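Germination protein (Bacillus megaterium, PDB 6O59) probably contributes to sensing nutrient germinants, as the N-terminal domain of the A subunit of the spore germinant receptor GerK3. Local coordinates at residues E172-L186 against E200-S212. Numbering follows the deposited sequence.
Sequences ESMKIGRVTKTDVTL and EIRKRLKNIDIDS
Ile176 pushes its CD1 methyl among three side chains of 200-212: CG2 of Ile208, which lies alongside it and points the same way, 3.7 Å from CD1; CB of Ile210, whose chain crosses at about a right angle; and, more loosely, CD2 of Leu205. Its CG1 sits between the backbone N and the carbonyl carbon (chi1 65°), with CD1 carried on toward Ile208 and Ile210, while CG2 rests on the carbonyl O of Leu205. The other delta methyl of Leu205, CD1, meets CD1 of Leu186 at 3.6 Å, and the Met174 CE methyl lies over the backbone near Arg202 O and Lys206 N. Strands 169-176 and 182-189 form a beta hairpin at one margin of a five-stranded antiparallel sheet, and the helix entered soon after the hairpin folds back over one face of the sheet, the axes of 172-176 and 200-206 lying 38° apart and 9.2 Å at closest approach. Polar links border the apolar patch. In a salt bridge, Glu172 OE1 accepts a charge-assisted hydrogen bond from Arg202 NE at 2.8 Å through its syn lone pair, with a weak second bond from NH1; carboxylate and guanidinium are turned 50° apart. Lys206, bent at chi2 and chi3, folds back to give its NZ to Lys175 O (2.8 Å), arriving above the carbonyl plane. In the hairpin loop, Arg178 NE makes the hydrogen bond of a second salt bridge, meeting Asp209 OD2 at 2.9 Å from above the carboxylate plane, Asp209 being the N-cap residue of helix 210-215. A water accepts from Gly177 N and donates to the carbonyls of Lys206 and Ile208, bridging the two backbones where the strand ends.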
loop_
_atom_site.group_PDB
_atom_site.type_symbol
_atom_site.label_atom_id
_atom_site.label_comp_id
_atom_site.label_asym_id
_atom_site.label_seq_id
_atom_site.Cartn_x
_atom_site.Cartn_y
_atom_site.Cartn_z
ATOM N N GLU A 172 -3.318 -8.091 0.678
ATOM C CA GLU A 172 -2.908 -9.440 0.306
ATOM C C GLU A 172 -3.459 -9.740 -1.076
ATOM O O GLU A 172 -4.679 -9.784 -1.259
ATOM C CB GLU A 172 -3.435 -10.440 1.358
ATOM C CG GLU A 172 -2.735 -11.776 1.359
ATOM C CD GLU A 172 -3.396 -12.830 2.228
ATOM O OE1 GLU A 172 -3.844 -12.494 3.351
ATOM O OE2 GLU A 172 -3.463 -13.999 1.783
ATOM N N SER A 173 -2.564 -9.871 -2.053
ATOM C CA SER A 173 -2.920 -10.189 -3.431
ATOM C C SER A 173 -2.938 -11.688 -3.642
ATOM O O SER A 173 -2.094 -12.401 -3.100
ATOM C CB SER A 173 -1.960 -9.522 -4.403
ATOM O OG SER A 173 -2.223 -8.128 -4.394
ATOM N N MET A 174 -3.930 -12.180 -4.382
ATOM C CA MET A 174 -4.059 -13.613 -4.659
ATOM C C MET A 174 -4.785 -13.840 -5.994
ATOM O O MET A 174 -5.319 -12.901 -6.589
ATOM C CB MET A 174 -4.721 -14.392 -3.485
ATOM C CG MET A 174 -6.130 -13.963 -3.146
ATOM S SD MET A 174 -6.578 -14.328 -1.429
ATOM C CE MET A 174 -6.764 -16.173 -1.488
ATOM N N LYS A 175 -4.723 -15.084 -6.485
ATOM C CA LYS A 175 -5.332 -15.531 -7.730
ATOM C C LYS A 175 -6.345 -16.591 -7.381
ATOM O O LYS A 175 -5.985 -17.697 -6.989
ATOM C CB LYS A 175 -4.270 -16.038 -8.726
ATOM C CG LYS A 175 -3.573 -14.899 -9.450
ATOM C CD LYS A 175 -2.480 -15.373 -10.387
ATOM C CE LYS A 175 -1.492 -14.280 -10.762
ATOM N NZ LYS A 175 -2.002 -13.341 -11.796
ATOM N N ILE A 176 -7.619 -16.218 -7.435
ATOM C CA ILE A 176 -8.721 -17.119 -7.120
ATOM C C ILE A 176 -9.471 -17.420 -8.409
ATOM O O ILE A 176 -9.395 -16.643 -9.349
ATOM C CB ILE A 176 -9.648 -16.547 -6.016
ATOM C CG1 ILE A 176 -10.367 -15.267 -6.481
ATOM C CG2 ILE A 176 -8.867 -16.303 -4.720
ATOM C CD1 ILE A 176 -11.708 -15.066 -5.916
ATOM N N GLY A 177 -10.172 -18.538 -8.446
ATOM C CA GLY A 177 -10.951 -18.926 -9.609
ATOM C C GLY A 177 -11.090 -20.423 -9.731
ATOM O O GLY A 177 -10.136 -21.165 -9.454
ATOM N N ARG A 178 -12.291 -20.865 -10.166
ATOM C CA ARG A 178 -12.595 -22.274 -10.346
ATOM C C ARG A 178 -11.948 -22.810 -11.635
ATOM O O ARG A 178 -11.052 -23.660 -11.538
ATOM C CB ARG A 178 -14.113 -22.527 -10.319
ATOM C CG ARG A 178 -14.445 -24.013 -10.194
ATOM C CD ARG A 178 -15.913 -24.312 -9.970
ATOM N NE ARG A 178 -16.757 -23.807 -11.050
ATOM C CZ ARG A 178 -17.076 -24.480 -12.152
ATOM N NH1 ARG A 178 -16.618 -25.715 -12.344
ATOM N NH2 ARG A 178 -17.853 -23.928 -13.069
ATOM N N VAL A 179 -12.376 -22.308 -12.823
ATOM C CA VAL A 179 -11.868 -22.779 -14.129
ATOM C C VAL A 179 -10.577 -22.016 -14.516
ATOM O O VAL A 179 -9.552 -22.643 -14.813
ATOM C CB VAL A 179 -12.954 -22.694 -15.242
ATOM C CG1 VAL A 179 -12.427 -23.228 -16.565
ATOM C CG2 VAL A 179 -14.218 -23.450 -14.834
ATOM N N THR A 180 -10.648 -20.672 -14.512
ATOM C CA THR A 180 -9.538 -19.773 -14.821
ATOM C C THR A 180 -9.273 -18.877 -13.628
ATOM O O THR A 180 -10.211 -18.598 -12.875
ATOM C CB THR A 180 -9.861 -18.936 -16.057
ATOM O OG1 THR A 180 -11.021 -18.141 -15.809
ATOM C CG2 THR A 180 -10.032 -19.770 -17.304
ATOM N N LYS A 181 -8.028 -18.379 -13.478
ATOM C CA LYS A 181 -7.680 -17.505 -12.350
ATOM C C LYS A 181 -7.994 -16.020 -12.617
ATOM O O LYS A 181 -7.758 -15.492 -13.703
ATOM C CB LYS A 181 -6.199 -17.667 -11.936
ATOM C CG LYS A 181 -5.859 -19.021 -11.302
ATOM C CD LYS A 181 -6.560 -19.283 -9.951
ATOM C CE LYS A 181 -6.354 -20.689 -9.420
ATOM N NZ LYS A 181 -7.387 -21.650 -9.924
ATOM N N THR A 182 -8.493 -15.365 -11.575
ATOM C CA THR A 182 -8.829 -13.944 -11.488
ATOM C C THR A 182 -8.001 -13.333 -10.368
ATOM O O THR A 182 -7.907 -13.910 -9.276
ATOM C CB THR A 182 -10.357 -13.737 -11.255
ATOM O OG1 THR A 182 -11.104 -14.369 -12.305
ATOM C CG2 THR A 182 -10.746 -12.284 -11.177
ATOM N N ASP A 183 -7.414 -12.163 -10.637
ATOM C CA ASP A 183 -6.626 -11.429 -9.656
ATOM C C ASP A 183 -7.552 -10.748 -8.670
ATOM O O ASP A 183 -8.579 -10.177 -9.052
ATOM C CB ASP A 183 -5.675 -10.435 -10.327
ATOM C CG ASP A 183 -4.544 -11.134 -11.036
ATOM O OD1 ASP A 183 -3.616 -11.591 -10.352
ATOM O OD2 ASP A 183 -4.605 -11.251 -12.276
ATOM N N VAL A 184 -7.198 -10.862 -7.394
ATOM C CA VAL A 184 -7.966 -10.362 -6.270
ATOM C C VAL A 184 -7.019 -9.768 -5.228
ATOM O O VAL A 184 -5.948 -10.334 -4.995
ATOM C CB VAL A 184 -8.800 -11.554 -5.696
ATOM C CG1 VAL A 184 -9.045 -11.440 -4.196
ATOM C CG2 VAL A 184 -10.114 -11.704 -6.443
ATOM N N THR A 185 -7.416 -8.645 -4.592
ATOM C CA THR A 185 -6.674 -8.069 -3.475
ATOM C C THR A 185 -7.628 -7.996 -2.259
ATOM O O THR A 185 -8.726 -7.445 -2.339
ATOM C CB THR A 185 -5.977 -6.745 -3.822
ATOM O OG1 THR A 185 -4.925 -7.025 -4.745
ATOM C CG2 THR A 185 -5.365 -6.070 -2.590
ATOM N N LEU A 186 -7.188 -8.599 -1.161
ATOM C CA LEU A 186 -7.844 -8.678 0.143
ATOM C C LEU A 186 -7.284 -7.576 1.078
ATOM O O LEU A 186 -6.081 -7.343 1.084
ATOM C CB LEU A 186 -7.538 -10.079 0.695
ATOM C CG LEU A 186 -8.276 -10.560 1.943
ATOM C CD1 LEU A 186 -8.513 -12.034 1.866
ATOM C CD2 LEU A 186 -7.479 -10.270 3.207
ATOM N N GLU A 200 -10.268 -17.480 8.158
ATOM C CA GLU A 200 -11.431 -18.171 7.604
ATOM C C GLU A 200 -11.890 -17.583 6.280
ATOM O O GLU A 200 -12.212 -18.345 5.370
ATOM C CB GLU A 200 -12.599 -18.198 8.598
ATOM C CG GLU A 200 -12.478 -19.307 9.640
ATOM C CD GLU A 200 -12.103 -20.699 9.152
ATOM O OE1 GLU A 200 -12.717 -21.180 8.171
ATOM O OE2 GLU A 200 -11.187 -21.305 9.752
ATOM N N ILE A 201 -11.920 -16.246 6.159
ATOM C CA ILE A 201 -12.353 -15.598 4.922
ATOM C C ILE A 201 -11.329 -15.879 3.790
ATOM O O ILE A 201 -11.740 -16.206 2.671
ATOM C CB ILE A 201 -12.621 -14.093 5.159
ATOM C CG1 ILE A 201 -13.935 -13.919 5.981
ATOM C CG2 ILE A 201 -12.658 -13.319 3.821
ATOM C CD1 ILE A 201 -14.252 -12.570 6.484
ATOM N N ARG A 202 -10.018 -15.813 4.108
ATOM C CA ARG A 202 -8.918 -16.074 3.178
ATOM C C ARG A 202 -9.005 -17.512 2.638
ATOM O O ARG A 202 -8.919 -17.705 1.422
ATOM C CB ARG A 202 -7.574 -15.817 3.878
ATOM C CG ARG A 202 -6.331 -16.005 3.001
ATOM C CD ARG A 202 -5.087 -16.092 3.859
ATOM N NE ARG A 202 -4.823 -14.836 4.567
ATOM C CZ ARG A 202 -4.301 -14.748 5.787
ATOM N NH1 ARG A 202 -4.106 -13.562 6.348
ATOM N NH2 ARG A 202 -3.964 -15.845 6.454
ATOM N N LYS A 203 -9.206 -18.498 3.543
ATOM C CA LYS A 203 -9.368 -19.928 3.258
ATOM C C LYS A 203 -10.541 -20.146 2.283
ATOM O O LYS A 203 -10.357 -20.821 1.277
ATOM C CB LYS A 203 -9.579 -20.698 4.578
ATOM C CG LYS A 203 -9.982 -22.168 4.466
ATOM C CD LYS A 203 -10.484 -22.694 5.810
ATOM C CE LYS A 203 -11.342 -23.928 5.671
ATOM N NZ LYS A 203 -11.879 -24.375 6.985
ATOM N N ARG A 204 -11.712 -19.536 2.549
ATOM C CA ARG A 204 -12.905 -19.648 1.703
ATOM C C ARG A 204 -12.665 -19.070 0.319
ATOM O O ARG A 204 -13.099 -19.666 -0.667
ATOM C CB ARG A 204 -14.126 -18.954 2.342
ATOM C CG ARG A 204 -14.671 -19.627 3.598
ATOM C CD ARG A 204 -15.126 -21.059 3.382
ATOM N NE ARG A 204 -16.149 -21.474 4.347
ATOM C CZ ARG A 204 -15.898 -21.865 5.595
ATOM N NH1 ARG A 204 -14.653 -21.863 6.062
ATOM N NH2 ARG A 204 -16.890 -22.242 6.390
ATOM N N LEU A 205 -11.994 -17.905 0.252
ATOM C CA LEU A 205 -11.685 -17.193 -0.987
ATOM C C LEU A 205 -10.870 -18.042 -1.937
ATOM O O LEU A 205 -11.218 -18.149 -3.112
ATOM C CB LEU A 205 -10.928 -15.899 -0.688
ATOM C CG LEU A 205 -11.761 -14.650 -0.547
ATOM C CD1 LEU A 205 -10.870 -13.448 -0.504
ATOM C CD2 LEU A 205 -12.728 -14.491 -1.712
ATOM N N LYS A 206 -9.815 -18.677 -1.417
ATOM C CA LYS A 206 -8.908 -19.531 -2.167
ATOM C C LYS A 206 -9.661 -20.611 -2.986
ATOM O O LYS A 206 -9.224 -20.946 -4.095
ATOM C CB LYS A 206 -7.899 -20.183 -1.197
ATOM C CG LYS A 206 -6.691 -20.868 -1.859
ATOM C CD LYS A 206 -5.716 -19.886 -2.544
ATOM C CE LYS A 206 -5.749 -19.990 -4.055
ATOM N NZ LYS A 206 -4.966 -18.904 -4.699
ATOM N N ASN A 207 -10.799 -21.111 -2.464
ATOM C CA ASN A 207 -11.590 -22.158 -3.116
ATOM C C ASN A 207 -12.990 -21.678 -3.568
ATOM O O ASN A 207 -13.810 -22.510 -3.972
ATOM C CB ASN A 207 -11.736 -23.365 -2.177
ATOM C CG ASN A 207 -10.450 -23.800 -1.516
ATOM O OD1 ASN A 207 -10.200 -23.499 -0.340
ATOM N ND2 ASN A 207 -9.609 -24.513 -2.256
ATOM N N ILE A 208 -13.259 -20.360 -3.524
ATOM C CA ILE A 208 -14.560 -19.802 -3.914
ATOM C C ILE A 208 -14.729 -19.809 -5.447
ATOM O O ILE A 208 -13.744 -19.686 -6.193
ATOM C CB ILE A 208 -14.777 -18.361 -3.323
ATOM C CG1 ILE A 208 -16.286 -18.035 -3.164
ATOM C CG2 ILE A 208 -14.046 -17.257 -4.117
ATOM C CD1 ILE A 208 -16.628 -16.720 -2.377
ATOM N N ASP A 209 -15.986 -19.959 -5.896
ATOM C CA ASP A 209 -16.373 -19.828 -7.296
ATOM C C ASP A 209 -16.957 -18.425 -7.393
ATOM O O ASP A 209 -18.173 -18.219 -7.316
ATOM C CB ASP A 209 -17.344 -20.931 -7.751
ATOM C CG ASP A 209 -17.682 -20.938 -9.234
ATOM O OD1 ASP A 209 -17.246 -20.003 -9.959
ATOM O OD2 ASP A 209 -18.384 -21.878 -9.675
ATOM N N ILE A 210 -16.050 -17.451 -7.471
ATOM C CA ILE A 210 -16.335 -16.025 -7.488
ATOM C C ILE A 210 -17.316 -15.628 -8.598
ATOM O O ILE A 210 -18.131 -14.737 -8.387
ATOM C CB ILE A 210 -15.004 -15.218 -7.553
ATOM C CG1 ILE A 210 -15.211 -13.715 -7.204
ATOM C CG2 ILE A 210 -14.244 -15.409 -8.867
ATOM C CD1 ILE A 210 -15.896 -13.447 -5.890
ATOM N N ASP A 211 -17.264 -16.303 -9.738
ATOM C CA ASP A 211 -18.127 -16.007 -10.872
ATOM C C ASP A 211 -19.580 -16.330 -10.521
ATOM O O ASP A 211 -20.445 -15.462 -10.656
ATOM C CB ASP A 211 -17.651 -16.762 -12.110
ATOM C CG ASP A 211 -16.236 -16.400 -12.512
ATOM O OD1 ASP A 211 -15.288 -17.030 -11.981
ATOM O OD2 ASP A 211 -16.072 -15.482 -13.359
ATOM N N SER A 212 -19.820 -17.545 -9.991
ATOM C CA SER A 212 -21.124 -18.039 -9.551
ATOM C C SER A 212 -21.677 -17.162 -8.398
ATOM O O SER A 212 -22.853 -16.784 -8.422
ATOM C CB SER A 212 -20.995 -19.500 -9.124
ATOM O OG SER A 212 -22.050 -19.926 -8.281
HETATM O O HOH W 1 -10.786 -20.168 -6.180
#